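Lombricine kinase (Urechis caupo, PDB 3JPZ) catalyses the reversible transfer of a phosphoryl group between ATP and the guanidino group of lombricine, as a member of the phosphagen kinase family. Local coordinates at residues K114-R119 / A280-Q285; L274-R279 / A326-K331; Q305-G310 / V320-N325. All coordinates share one frame; numbering follows the deposited sequence.

Contact 1: K114-R119 / A280-Q285; sequences KSCRIR and ASVHVQ
Arg117 and Ser281 face each other as a hydrogen-bonded pair of two antiparallel strands whose axes approach to 4.5 Å at 169°. The backbone bond from Ser281 N to Arg117 O is short, 2.8 Å, and nearly straight at 166°; its return, Arg117 N to Ser281 O, is longer at 3.1 Å. On the face of the sheet that carries Ser115, Arg117, Ser281 and His283, the Ser281 hydroxyl, in the conformer described, lies against the aliphatic start of Arg117, with OG 3.3 Å from CG. The first torsion of Arg117 (chi1 37°) sets CG between its own N and carbonyl carbon, and a bend at chi3 turns the guanidinium so that a water in its plane joins NE, at 3.0 Å, to that Ser281 OG. Farther along, Ser115 OG rests obliquely against the His283 ring, 3.5 Å from its CG. Ser115, Arg117 and Ser281 are known to bind ADP in this enzyme; this chain holds none, but the pairing places residues of both strands on one face.

The other face is apolar: Ile118 CG1 meets Ala280 CB at 4.0 Å, and one conformer of Cys116 brings SG near Val282 CG1. Helix 233-252 covers it, through Val233 on Cys116 and Val236, Phe237 and Phe240 on Ile118. Within the sheet, strand 113-122 is flanked by strands 222-229 and 279-285, and strand 320-325 lies on the far side of 279-285.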
ATOM      1  N   LYS A 114     -36.173  -8.676  -7.339  1.00 12.37           N
ATOM      2  CA  LYS A 114     -35.976  -7.599  -8.299  1.00 12.62           C
ATOM      3  C   LYS A 114     -34.846  -7.886  -9.277  1.00 12.35           C
ATOM      4  O   LYS A 114     -34.844  -7.385 -10.394  1.00 13.67           O
ATOM      5  CB  LYS A 114     -35.686  -6.296  -7.553  1.00 12.83           C
ATOM      6  CG  LYS A 114     -36.735  -5.953  -6.498  1.00 12.48           C
ATOM      7  CD  LYS A 114     -38.123  -5.930  -7.118  1.00 13.66           C
ATOM      8  CE  LYS A 114     -39.216  -5.677  -6.081  1.00 18.62           C
ATOM      9  NZ  LYS A 114     -40.570  -5.728  -6.705  1.00 32.40           N
ATOM     10  N   SER A 115     -33.884  -8.689  -8.855  1.00 15.06           N
ATOM     11  CA  SER A 115     -32.760  -9.047  -9.714  1.00 12.08           C
ATOM     12  C   SER A 115     -31.989 -10.205  -9.108  1.00 16.14           C
ATOM     13  O   SER A 115     -32.182 -10.556  -7.950  1.00 17.56           O
ATOM     14  CB  SER A 115     -31.822  -7.859  -9.914  1.00 12.30           C
ATOM     15  OG  SER A 115     -31.268  -7.432  -8.683  1.00 18.04           O
ATOM     16  N   CYS A 116     -31.128 -10.797  -9.924  0.80 12.52           N
ATOM     17  CA  CYS A 116     -30.285 -11.895  -9.507  0.80 18.01           C
ATOM     18  C   CYS A 116     -28.945 -11.745 -10.196  0.80 14.19           C
ATOM     19  O   CYS A 116     -28.875 -11.336 -11.358  0.80 16.23           O
ATOM     20  CB  CYS A 116     -30.889 -13.243  -9.919  0.80 13.73           C
ATOM     21  SG  CYS A 116     -32.674 -13.380  -9.748  0.80 25.48           S
ATOM     22  N   ARG A 117     -27.879 -12.060  -9.474  1.00 20.51           N
ATOM     23  CA  ARG A 117     -26.591 -12.285 -10.101  1.00 13.05           C
ATOM     24  C   ARG A 117     -25.927 -13.459  -9.412  1.00 19.13           C
ATOM     25  O   ARG A 117     -26.278 -13.820  -8.290  1.00 11.96           O
ATOM     26  CB  ARG A 117     -25.692 -11.039 -10.076  1.00 25.86           C
ATOM     27  CG  ARG A 117     -25.778 -10.191  -8.828  1.00 16.26           C
ATOM     28  CD  ARG A 117     -24.579  -9.246  -8.728  1.00 28.99           C
ATOM     29  NE  ARG A 117     -23.498  -9.860  -7.963  1.00 49.42           N
ATOM     30  CZ  ARG A 117     -22.250  -9.411  -7.912  1.00 39.67           C
ATOM     31  NH1 ARG A 117     -21.895  -8.332  -8.592  1.00 53.27           N
ATOM     32  NH2 ARG A 117     -21.354 -10.053  -7.178  1.00 29.97           N
ATOM     33  N   ILE A 118     -24.999 -14.079 -10.123  1.00 13.15           N
ATOM     34  CA  ILE A 118     -24.161 -15.123  -9.572  1.00 13.35           C
ATOM     35  C   ILE A 118     -22.748 -14.793 -10.004  1.00 11.62           C
ATOM     36  O   ILE A 118     -22.503 -14.560 -11.184  1.00 15.74           O
ATOM     37  CB  ILE A 118     -24.542 -16.501 -10.126  1.00 11.81           C
ATOM     38  CG1 ILE A 118     -26.010 -16.801  -9.848  1.00 17.80           C
ATOM     39  CG2 ILE A 118     -23.645 -17.577  -9.524  1.00 17.13           C
ATOM     40  CD1 ILE A 118     -26.497 -18.063 -10.528  1.00 12.05           C
ATOM     41  N   ARG A 119     -21.817 -14.775  -9.061  1.00 11.35           N
ATOM     42  CA  ARG A 119     -20.458 -14.372  -9.370  1.00 17.17           C
ATOM     43  C   ARG A 119     -19.474 -15.428  -8.897  1.00 22.00           C
ATOM     44  O   ARG A 119     -19.727 -16.164  -7.948  1.00 11.84           O
ATOM     45  CB  ARG A 119     -20.135 -13.008  -8.750  1.00 16.96           C
ATOM     46  CG  ARG A 119     -19.648 -13.045  -7.311  1.00 40.99           C
ATOM     47  CD  ARG A 119     -18.186 -12.630  -7.192  1.00 36.24           C
ATOM     48  NE  ARG A 119     -17.680 -12.801  -5.831  1.00 51.76           N
ATOM     49  CZ  ARG A 119     -17.685 -11.857  -4.893  1.00 68.10           C
ATOM     50  NH1 ARG A 119     -17.205 -12.123  -3.685  1.00 73.67           N
ATOM     51  NH2 ARG A 119     -18.164 -10.647  -5.153  1.00 66.21           N
ATOM     52  N   ALA A 280     -24.004 -16.248  -5.224  1.00 11.10           N
ATOM     53  CA  ALA A 280     -25.322 -16.189  -5.828  1.00 10.90           C
ATOM     54  C   ALA A 280     -26.176 -15.291  -4.954  1.00 11.17           C
ATOM     55  O   ALA A 280     -26.272 -15.486  -3.735  1.00 11.28           O
ATOM     56  CB  ALA A 280     -25.925 -17.586  -5.920  1.00 13.82           C
ATOM     57  N   SER A 281     -26.794 -14.299  -5.575  0.80 10.82           N
ATOM     58  CA  SER A 281     -27.566 -13.316  -4.836  0.80 12.66           C
ATOM     59  C   SER A 281     -28.841 -12.970  -5.579  0.80 12.92           C
ATOM     60  O   SER A 281     -28.943 -13.168  -6.793  0.80 10.61           O
ATOM     61  CB  SER A 281     -26.737 -12.048  -4.624  0.80 10.93           C
ATOM     62  OG  SER A 281     -26.327 -11.506  -5.866  0.80 11.10           O
ATOM     63  N   VAL A 282     -29.820 -12.473  -4.835  1.00 11.11           N
ATOM     64  CA  VAL A 282     -30.962 -11.807  -5.416  1.00 10.85           C
ATOM     65  C   VAL A 282     -31.106 -10.494  -4.675  1.00 19.85           C
ATOM     66  O   VAL A 282     -30.604 -10.338  -3.561  1.00 13.34           O
ATOM     67  CB  VAL A 282     -32.286 -12.559  -5.215  1.00 10.62           C
ATOM     68  CG1 VAL A 282     -32.209 -13.963  -5.737  1.00 13.70           C
ATOM     69  CG2 VAL A 282     -32.691 -12.524  -3.736  1.00 13.14           C
ATOM     70  N   HIS A 283     -31.793  -9.548  -5.289  1.00 11.02           N
ATOM     71  CA  HIS A 283     -32.331  -8.428  -4.547  1.00 10.99           C
ATOM     72  C   HIS A 283     -33.769  -8.796  -4.293  1.00 10.79           C
ATOM     73  O   HIS A 283     -34.494  -9.089  -5.228  1.00 10.93           O
ATOM     74  CB  HIS A 283     -32.232  -7.149  -5.368  1.00 17.33           C
ATOM     75  CG  HIS A 283     -30.882  -6.517  -5.322  1.00 11.62           C
ATOM     76  ND1 HIS A 283     -30.646  -5.235  -5.763  1.00 11.99           N
ATOM     77  CD2 HIS A 283     -29.699  -6.980  -4.859  1.00 11.67           C
ATOM     78  CE1 HIS A 283     -29.372  -4.938  -5.585  1.00 12.29           C
ATOM     79  NE2 HIS A 283     -28.776  -5.980  -5.036  1.00 12.13           N
ATOM     80  N   VAL A 284     -34.186  -8.816  -3.035  1.00 11.22           N
ATOM     81  CA  VAL A 284     -35.548  -9.231  -2.728  1.00 10.86           C
ATOM     82  C   VAL A 284     -36.209  -8.305  -1.717  1.00 11.89           C
ATOM     83  O   VAL A 284     -35.632  -7.965  -0.681  1.00 11.78           O
ATOM     84  CB  VAL A 284     -35.599 -10.702  -2.241  1.00 10.43           C
ATOM     85  CG1 VAL A 284     -34.660 -10.919  -1.073  1.00 10.48           C
ATOM     86  CG2 VAL A 284     -37.032 -11.096  -1.888  1.00 13.71           C
ATOM     87  N   GLN A 285     -37.432  -7.900  -2.039  1.00 10.76           N
ATOM     88  CA  GLN A 285     -38.187  -6.987  -1.202  1.00 11.36           C
ATOM     89  C   GLN A 285     -38.908  -7.731  -0.081  1.00 13.78           C
ATOM     90  O   GLN A 285     -39.655  -8.677  -0.329  1.00 21.07           O
ATOM     91  CB  GLN A 285     -39.191  -6.229  -2.063  1.00 10.90           C
ATOM     92  CG  GLN A 285     -39.799  -5.009  -1.394  1.00 11.56           C
ATOM     93  CD  GLN A 285     -40.549  -4.143  -2.375  1.00 19.51           C
ATOM     94  OE1 GLN A 285     -40.422  -2.919  -2.362  1.00 20.60           O
ATOM     95  NE2 GLN A 285     -41.325  -4.774  -3.245  1.00 12.57           N
TER
HETATM   96  O   HOH W   1     -23.694 -12.252  -6.158  1.00 16.29           O

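Contact 2: L274-R279 / A326-K331; sequences LGTGLR and AARLKK
Leu274 to Gly277 form a type II' beta turn that meets an irregular segment at Arg328 and Leu329, the CA atoms of Gly275 and Leu329 lying 4.7 Å apart. One carbonyl oxygen carries the polar part of the contact: Arg328 O accepts from Thr276 N at 3.0 Å, with an N-H...O angle of 162°, and from Thr276 OG1 at 2.7 Å. The hydroxyl can serve because chi1 of 58° places OG1 between the backbone N and carbonyl carbon of Thr276. Thr276 OG1 also appears to accept from Leu278 N, as in an ST turn, though the position of that nitrogen is less certain; the threonine would then link its own turn to the opposite segment.

At Gly275 the two segments come close, Leu329 CD2 reaching 3.4 Å from Gly275 CA. The Arg328 side chain, bent at chi2, runs along residues 277-279. Its guanidinium covers Leu278 O, which sits 2.9 Å above the plane and toward the rim; the angles are too poor for an N-H to bond it, and that oxygen instead accepts from Asn325 ND2. Arg328 NH1 donates to Ala327 O, nearly in the guanidinium plane, and also to Asn325 O, which helps hold the group's rotation. Arg279 lies alongside, CG 3.6 Å from Arg328 NH2, with the two guanidinium planes almost perpendicular, 88° apart.

Helix 333-355 adds Phe336 against Thr276 and Leu278, while Ile80 of helix 73-83 touches Leu274 and Leu329. A type II' turn thus packs on the loop between strand 320-325 and helix 333-355, and its segment ends at Arg279, where strand 279-285 begins. Arg279 is known to bind ADP in this protein, and here, with no nucleotide in the chain, its NH2 is salt-bridged to Asp322.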
ATOM      1  N   LEU A 274     -12.492 -19.906  -1.831  1.00 24.34           N
ATOM      2  CA  LEU A 274     -12.143 -21.196  -2.416  1.00 16.19           C
ATOM      3  C   LEU A 274     -13.372 -22.040  -2.724  1.00 17.50           C
ATOM      4  O   LEU A 274     -14.495 -21.684  -2.361  1.00 18.38           O
ATOM      5  CB  LEU A 274     -11.215 -21.962  -1.479  1.00 20.69           C
ATOM      6  CG  LEU A 274      -9.764 -21.502  -1.552  1.00 19.43           C
ATOM      7  CD1 LEU A 274      -8.955 -22.163  -0.451  1.00 20.99           C
ATOM      8  CD2 LEU A 274      -9.183 -21.812  -2.934  1.00 12.88           C
ATOM      9  N   GLY A 275     -13.140 -23.157  -3.403  1.00 15.41           N
ATOM     10  CA  GLY A 275     -14.186 -24.119  -3.702  1.00 16.01           C
ATOM     11  C   GLY A 275     -14.983 -23.683  -4.914  1.00 26.48           C
ATOM     12  O   GLY A 275     -14.638 -24.025  -6.041  1.00 16.62           O
ATOM     13  N   THR A 276     -16.054 -22.933  -4.674  1.00 13.04           N
ATOM     14  CA  THR A 276     -16.838 -22.333  -5.758  1.00 12.45           C
ATOM     15  C   THR A 276     -16.551 -20.858  -5.928  1.00 21.08           C
ATOM     16  O   THR A 276     -16.850 -20.284  -6.979  1.00 14.31           O
ATOM     17  CB  THR A 276     -18.335 -22.390  -5.493  1.00 12.21           C
ATOM     18  OG1 THR A 276     -18.634 -21.719  -4.255  1.00 12.50           O
ATOM     19  CG2 THR A 276     -18.847 -23.835  -5.481  1.00 13.20           C
ATOM     20  N   GLY A 277     -16.016 -20.230  -4.882  1.00 20.74           N
ATOM     21  CA  GLY A 277     -15.937 -18.782  -4.851  1.00 22.24           C
ATOM     22  C   GLY A 277     -17.239 -18.202  -5.371  1.00 17.22           C
ATOM     23  O   GLY A 277     -17.265 -17.131  -5.962  1.00 15.66           O
ATOM     24  N   LEU A 278     -18.337 -18.913  -5.143  1.00 11.23           N
ATOM     25  CA  LEU A 278     -19.606 -18.543  -5.756  1.00 11.35           C
ATOM     26  C   LEU A 278     -20.445 -17.634  -4.873  1.00 10.99           C
ATOM     27  O   LEU A 278     -20.772 -17.978  -3.737  1.00 10.71           O
ATOM     28  CB  LEU A 278     -20.442 -19.772  -6.081  1.00 12.99           C
ATOM     29  CG  LEU A 278     -21.696 -19.388  -6.876  1.00 12.10           C
ATOM     30  CD1 LEU A 278     -21.621 -19.951  -8.283  1.00 12.99           C
ATOM     31  CD2 LEU A 278     -22.954 -19.854  -6.191  1.00 17.55           C
ATOM     32  N   ARG A 279     -20.827 -16.489  -5.425  1.00 13.50           N
ATOM     33  CA  ARG A 279     -21.747 -15.590  -4.753  1.00 18.85           C
ATOM     34  C   ARG A 279     -22.997 -15.471  -5.599  1.00 14.32           C
ATOM     35  O   ARG A 279     -23.027 -14.730  -6.579  1.00 11.07           O
ATOM     36  CB  ARG A 279     -21.130 -14.212  -4.550  1.00 13.58           C
ATOM     37  CG  ARG A 279     -21.926 -13.355  -3.594  1.00 10.12           C
ATOM     38  CD  ARG A 279     -21.452 -11.915  -3.560  1.00 13.78           C
ATOM     39  NE  ARG A 279     -22.091 -11.182  -2.469  1.00 22.99           N
ATOM     40  CZ  ARG A 279     -23.244 -10.525  -2.570  1.00 11.12           C
ATOM     41  NH1 ARG A 279     -23.899 -10.490  -3.719  1.00 21.84           N
ATOM     42  NH2 ARG A 279     -23.741  -9.891  -1.517  1.00 14.26           N
ATOM     43  N   ALA A 326     -24.011 -17.777   2.041  1.00 12.93           N
ATOM     44  CA  ALA A 326     -22.953 -17.364   2.958  1.00 13.10           C
ATOM     45  C   ALA A 326     -21.662 -18.151   2.725  1.00 12.27           C
ATOM     46  O   ALA A 326     -20.567 -17.588   2.758  1.00 15.06           O
ATOM     47  CB  ALA A 326     -23.429 -17.526   4.409  1.00 12.35           C
ATOM     48  N   ALA A 327     -21.798 -19.448   2.491  1.00 15.69           N
ATOM     49  CA  ALA A 327     -20.652 -20.345   2.345  1.00 13.08           C
ATOM     50  C   ALA A 327     -20.104 -20.360   0.920  1.00 16.87           C
ATOM     51  O   ALA A 327     -20.705 -19.810   0.013  1.00 12.20           O
ATOM     52  CB  ALA A 327     -21.036 -21.738   2.764  1.00 16.85           C
ATOM     53  N   ARG A 328     -18.959 -21.012   0.735  1.00 16.46           N
ATOM     54  CA  ARG A 328     -18.288 -21.041  -0.564  1.00 12.58           C
ATOM     55  C   ARG A 328     -17.680 -22.396  -0.846  1.00 15.56           C
ATOM     56  O   ARG A 328     -17.443 -22.741  -2.006  1.00 12.95           O
ATOM     57  CB  ARG A 328     -17.179 -19.995  -0.604  1.00 19.59           C
ATOM     58  CG  ARG A 328     -17.669 -18.582  -0.463  1.00 12.43           C
ATOM     59  CD  ARG A 328     -18.353 -18.099  -1.719  1.00 17.01           C
ATOM     60  NE  ARG A 328     -18.639 -16.677  -1.629  1.00 12.26           N
ATOM     61  CZ  ARG A 328     -19.721 -16.165  -1.060  1.00 16.83           C
ATOM     62  NH1 ARG A 328     -20.646 -16.959  -0.537  1.00 17.99           N
ATOM     63  NH2 ARG A 328     -19.880 -14.853  -1.022  1.00 11.70           N
ATOM     64  N   LEU A 329     -17.402 -23.133   0.228  1.00 13.10           N
ATOM     65  CA  LEU A 329     -16.903 -24.498   0.174  1.00 21.61           C
ATOM     66  C   LEU A 329     -18.009 -25.456   0.579  1.00 20.54           C
ATOM     67  O   LEU A 329     -18.987 -25.048   1.200  1.00 14.01           O
ATOM     68  CB  LEU A 329     -15.766 -24.683   1.180  1.00 22.77           C
ATOM     69  CG  LEU A 329     -14.306 -24.451   0.795  1.00 32.07           C
ATOM     70  CD1 LEU A 329     -13.439 -24.892   1.971  1.00 17.92           C
ATOM     71  CD2 LEU A 329     -13.918 -25.205  -0.464  1.00 33.18           C
ATOM     72  N   LYS A 330     -17.834 -26.721   0.207  1.00 20.45           N
ATOM     73  CA  LYS A 330     -18.573 -27.867   0.759  1.00 18.43           C
ATOM     74  C   LYS A 330     -19.835 -28.203  -0.035  1.00 13.81           C
ATOM     75  O   LYS A 330     -20.329 -29.329   0.007  1.00 23.43           O
ATOM     76  CB  LYS A 330     -18.868 -27.661   2.246  1.00 20.97           C
ATOM     77  CG  LYS A 330     -17.627 -27.821   3.115  1.00 31.72           C
ATOM     78  CD  LYS A 330     -17.975 -27.927   4.590  1.00 35.47           C
ATOM     79  CE  LYS A 330     -17.773 -26.612   5.314  1.00 25.25           C
ATOM     80  NZ  LYS A 330     -18.254 -26.674   6.726  1.00 31.77           N
ATOM     81  N   LYS A 331     -20.347 -27.216  -0.754  1.00 18.43           N
ATOM     82  CA  LYS A 331     -21.431 -27.422  -1.704  1.00 19.12           C
ATOM     83  C   LYS A 331     -20.939 -27.022  -3.085  1.00 21.60           C
ATOM     84  O   LYS A 331     -20.061 -26.174  -3.210  1.00 17.74           O
ATOM     85  CB  LYS A 331     -22.651 -26.579  -1.313  1.00 13.04           C
ATOM     86  CG  LYS A 331     -23.188 -26.913   0.067  1.00 13.69           C
ATOM     87  CD  LYS A 331     -24.415 -26.100   0.406  1.00 12.94           C
ATOM     88  CE  LYS A 331     -24.875 -26.380   1.837  1.00 14.12           C
ATOM     89  NZ  LYS A 331     -25.524 -27.709   1.973  1.00 23.80           N
TER

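Contact 3: Q305-G310 / V320-N325; sequences QKRGTG and VYDISN
Gln305 to Arg307 run antiparallel to Val320 to Asn325, the strand axes 4.8 Å apart at closest and inclined at 153°. Two hydrogen-bonded pairs set the register, Gln305 with Ser324 and Arg307 with Asp322; the shortest bonds are Gln305 N to Ser324 O and Asp322 N to Arg307 O, both 2.8 Å. On the face of Lys306 and Ile323, the lysine methylenes pass alongside the Tyr321 ring, CD 3.6 Å from CD2, and CB meets Ile323 CD1 at 3.8 Å. Bends at chi3 and chi4 then turn the amine to a salt bridge with Glu296.

Strand 304-307 is the outermost at this end of the chain's eight-stranded antiparallel sheet. Arg307, Thr309 and Gly310 are known to bind ADP in this protein, though this chain holds none. On the other face Arg307 lies beside Asp322, pointing the same way, CG to CB 3.8 Å and the planes of their charged groups 49° apart. The charges are near but not bonded: NE is 4.3 Å from OD1, which sits well out of the guanidinium plane, and NH1 pairs with Glu312 while OD1 pairs with Arg279. Water links Asp322 OD2, at 2.8 Å, to Thr309 O; another joins Gln305 OE1, Asn325 O and, in the conformer described, Ser324 OG. Thr309 CG2 presses on Val320 CG1 at 3.5 Å, tighter than a usual carbon contact, the two side chains crossing at about a right angle.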
ATOM      1  N   GLN A 305     -26.476 -14.614   3.666  1.00 11.79           N
ATOM      2  CA  GLN A 305     -26.005 -13.316   4.110  1.00 16.97           C
ATOM      3  C   GLN A 305     -26.856 -12.213   3.500  1.00 22.70           C
ATOM      4  O   GLN A 305     -27.453 -12.371   2.429  1.00 11.33           O
ATOM      5  CB  GLN A 305     -24.551 -13.103   3.728  1.00 12.14           C
ATOM      6  CG  GLN A 305     -23.591 -13.992   4.464  1.00 17.39           C
ATOM      7  CD  GLN A 305     -22.166 -13.582   4.219  1.00 21.36           C
ATOM      8  OE1 GLN A 305     -21.623 -13.802   3.137  1.00 12.25           O
ATOM      9  NE2 GLN A 305     -21.549 -12.967   5.222  1.00 15.26           N
ATOM     10  N   LYS A 306     -26.881 -11.084   4.192  1.00 11.94           N
ATOM     11  CA  LYS A 306     -27.814 -10.025   3.904  1.00 12.60           C
ATOM     12  C   LYS A 306     -27.116  -8.680   4.014  1.00 11.99           C
ATOM     13  O   LYS A 306     -26.306  -8.455   4.922  1.00 13.35           O
ATOM     14  CB  LYS A 306     -28.964 -10.094   4.908  1.00 12.11           C
ATOM     15  CG  LYS A 306     -29.785  -8.838   5.016  1.00 14.08           C
ATOM     16  CD  LYS A 306     -30.976  -9.033   5.970  1.00 11.96           C
ATOM     17  CE  LYS A 306     -30.520  -9.362   7.368  1.00 12.19           C
ATOM     18  NZ  LYS A 306     -29.863  -8.211   8.033  1.00 12.75           N
ATOM     19  N   ARG A 307     -27.438  -7.796   3.083  1.00 12.19           N
ATOM     20  CA  ARG A 307     -26.965  -6.425   3.115  1.00 12.28           C
ATOM     21  C   ARG A 307     -27.927  -5.592   2.293  1.00 12.83           C
ATOM     22  O   ARG A 307     -28.887  -6.125   1.724  1.00 12.21           O
ATOM     23  CB  ARG A 307     -25.526  -6.320   2.594  1.00 12.63           C
ATOM     24  CG  ARG A 307     -25.343  -6.665   1.131  1.00 12.13           C
ATOM     25  CD  ARG A 307     -23.877  -6.749   0.787  1.00 12.17           C
ATOM     26  NE  ARG A 307     -23.632  -6.842  -0.647  1.00 13.36           N
ATOM     27  CZ  ARG A 307     -22.459  -7.164  -1.186  1.00 13.38           C
ATOM     28  NH1 ARG A 307     -21.423  -7.429  -0.407  1.00 16.66           N
ATOM     29  NH2 ARG A 307     -22.317  -7.225  -2.504  1.00 12.53           N
ATOM     30  N   GLY A 308     -27.694  -4.286   2.251  1.00 20.66           N
ATOM     31  CA  GLY A 308     -28.523  -3.403   1.463  1.00 21.19           C
ATOM     32  C   GLY A 308     -28.210  -3.608  -0.003  1.00 25.23           C
ATOM     33  O   GLY A 308     -27.356  -4.429  -0.361  1.00 20.71           O
ATOM     34  N   THR A 309     -28.883  -2.848  -0.853  1.00 20.85           N
ATOM     35  CA  THR A 309     -28.771  -3.046  -2.294  1.00 23.90           C
ATOM     36  C   THR A 309     -27.495  -2.475  -2.896  1.00 23.49           C
ATOM     37  O   THR A 309     -27.146  -2.807  -4.029  1.00 33.04           O
ATOM     38  CB  THR A 309     -29.952  -2.412  -3.029  1.00 21.48           C
ATOM     39  OG1 THR A 309     -30.261  -1.149  -2.433  1.00 29.88           O
ATOM     40  CG2 THR A 309     -31.164  -3.322  -2.968  1.00 30.93           C
ATOM     41  N   GLY A 310     -26.794  -1.633  -2.143  1.00 36.93           N
ATOM     42  CA  GLY A 310     -25.651  -0.910  -2.680  1.00 38.91           C
ATOM     43  C   GLY A 310     -24.284  -1.417  -2.258  1.00 30.26           C
ATOM     44  O   GLY A 310     -23.273  -0.754  -2.492  1.00 30.77           O
ATOM     45  N   VAL A 320     -35.613  -3.671   0.120  1.00 11.32           N
ATOM     46  CA  VAL A 320     -34.983  -4.626  -0.783  1.00 11.20           C
ATOM     47  C   VAL A 320     -33.593  -4.981  -0.251  1.00 11.22           C
ATOM     48  O   VAL A 320     -32.722  -4.121  -0.119  1.00 11.38           O
ATOM     49  CB  VAL A 320     -34.838  -4.069  -2.195  1.00 11.31           C
ATOM     50  CG1 VAL A 320     -34.139  -5.089  -3.092  1.00 10.92           C
ATOM     51  CG2 VAL A 320     -36.215  -3.685  -2.766  1.00 16.71           C
ATOM     52  N   TYR A 321     -33.404  -6.247   0.075  1.00 11.80           N
ATOM     53  CA  TYR A 321     -32.133  -6.716   0.591  1.00 11.44           C
ATOM     54  C   TYR A 321     -31.396  -7.554  -0.435  1.00 12.28           C
ATOM     55  O   TYR A 321     -31.996  -8.315  -1.186  1.00 11.77           O
ATOM     56  CB  TYR A 321     -32.349  -7.539   1.842  1.00 11.57           C
ATOM     57  CG  TYR A 321     -32.927  -6.748   2.968  1.00 11.63           C
ATOM     58  CD1 TYR A 321     -34.289  -6.509   3.046  1.00 24.28           C
ATOM     59  CD2 TYR A 321     -32.113  -6.228   3.951  1.00 11.83           C
ATOM     60  CE1 TYR A 321     -34.820  -5.783   4.078  1.00 19.88           C
ATOM     61  CE2 TYR A 321     -32.633  -5.495   4.982  1.00 12.15           C
ATOM     62  CZ  TYR A 321     -33.985  -5.282   5.045  1.00 11.91           C
ATOM     63  OH  TYR A 321     -34.500  -4.551   6.081  1.00 14.93           O
ATOM     64  N   ASP A 322     -30.085  -7.397  -0.458  1.00 12.69           N
ATOM     65  CA  ASP A 322     -29.244  -8.303  -1.191  1.00 11.22           C
ATOM     66  C   ASP A 322     -29.033  -9.536  -0.329  1.00 11.28           C
ATOM     67  O   ASP A 322     -28.477  -9.464   0.767  1.00 11.59           O
ATOM     68  CB  ASP A 322     -27.910  -7.656  -1.514  1.00 11.06           C
ATOM     69  CG  ASP A 322     -26.997  -8.585  -2.266  1.00 11.39           C
ATOM     70  OD1 ASP A 322     -26.640  -9.652  -1.712  1.00 22.24           O
ATOM     71  OD2 ASP A 322     -26.656  -8.261  -3.417  1.00 15.94           O
ATOM     72  N   ILE A 323     -29.502 -10.663  -0.836  1.00 11.28           N
ATOM     73  CA  ILE A 323     -29.468 -11.919  -0.114  1.00 11.58           C
ATOM     74  C   ILE A 323     -28.638 -12.876  -0.945  1.00 11.72           C
ATOM     75  O   ILE A 323     -28.849 -13.020  -2.151  1.00 12.27           O
ATOM     76  CB  ILE A 323     -30.878 -12.448   0.102  1.00 11.50           C
ATOM     77  CG1 ILE A 323     -31.644 -11.489   1.017  1.00 12.69           C
ATOM     78  CG2 ILE A 323     -30.856 -13.858   0.684  1.00 12.82           C
ATOM     79  CD1 ILE A 323     -31.363 -11.655   2.481  1.00 12.66           C
ATOM     80  N   SER A 324     -27.696 -13.535  -0.285  0.70 11.98           N
ATOM     81  CA  SER A 324     -26.744 -14.391  -0.969  0.70 12.87           C
ATOM     82  C   SER A 324     -26.454 -15.624  -0.130  0.70 17.13           C
ATOM     83  O   SER A 324     -26.810 -15.686   1.049  0.70 11.96           O
ATOM     84  CB  SER A 324     -25.444 -13.629  -1.228  0.70 11.99           C
ATOM     85  OG  SER A 324     -24.921 -13.094  -0.023  0.70 11.71           O
ATOM     86  N   ASN A 325     -25.824 -16.614  -0.743  1.00 11.70           N
ATOM     87  CA  ASN A 325     -25.332 -17.739   0.017  1.00 11.88           C
ATOM     88  C   ASN A 325     -24.147 -17.252   0.830  1.00 11.94           C
ATOM     89  O   ASN A 325     -23.388 -16.392   0.377  1.00 13.45           O
ATOM     90  CB  ASN A 325     -24.948 -18.902  -0.893  1.00 12.32           C
ATOM     91  CG  ASN A 325     -23.976 -18.500  -1.968  1.00 11.79           C
ATOM     92  OD1 ASN A 325     -24.272 -17.655  -2.799  1.00 12.88           O
ATOM     93  ND2 ASN A 325     -22.813 -19.125  -1.972  1.00 12.94           N
TER
HETATM   94  O   HOH W   2     -22.227 -13.721   0.459  1.00 15.18           O
HETATM   95  O   HOH W   3     -26.149  -5.693  -4.488  1.00 23.22           O

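How the contacts relate
Contacts 1 and 3 belong to one antiparallel sheet, their centres about 8 Å apart, because strands 279-285 and 320-325 are neighbours; Val282 N to Ile323 O is a probable hydrogen bond between them. Contact 2 lies about 16 Å from contact 1 and about 17 Å from contact 3 (centre to centre), where the loops entering strand 279-285 and leaving strand 320-325 meet. Along the chain contact 1 closes before contact 3 opens, segments of contacts 1 and 2 alternate, and contact 3 falls between the two segments of contact 2. The Arg279-Asp322 salt bridge joins contacts 2 and 3, and all three hold residues known to bind ADP, consistent with a shared nucleotide site.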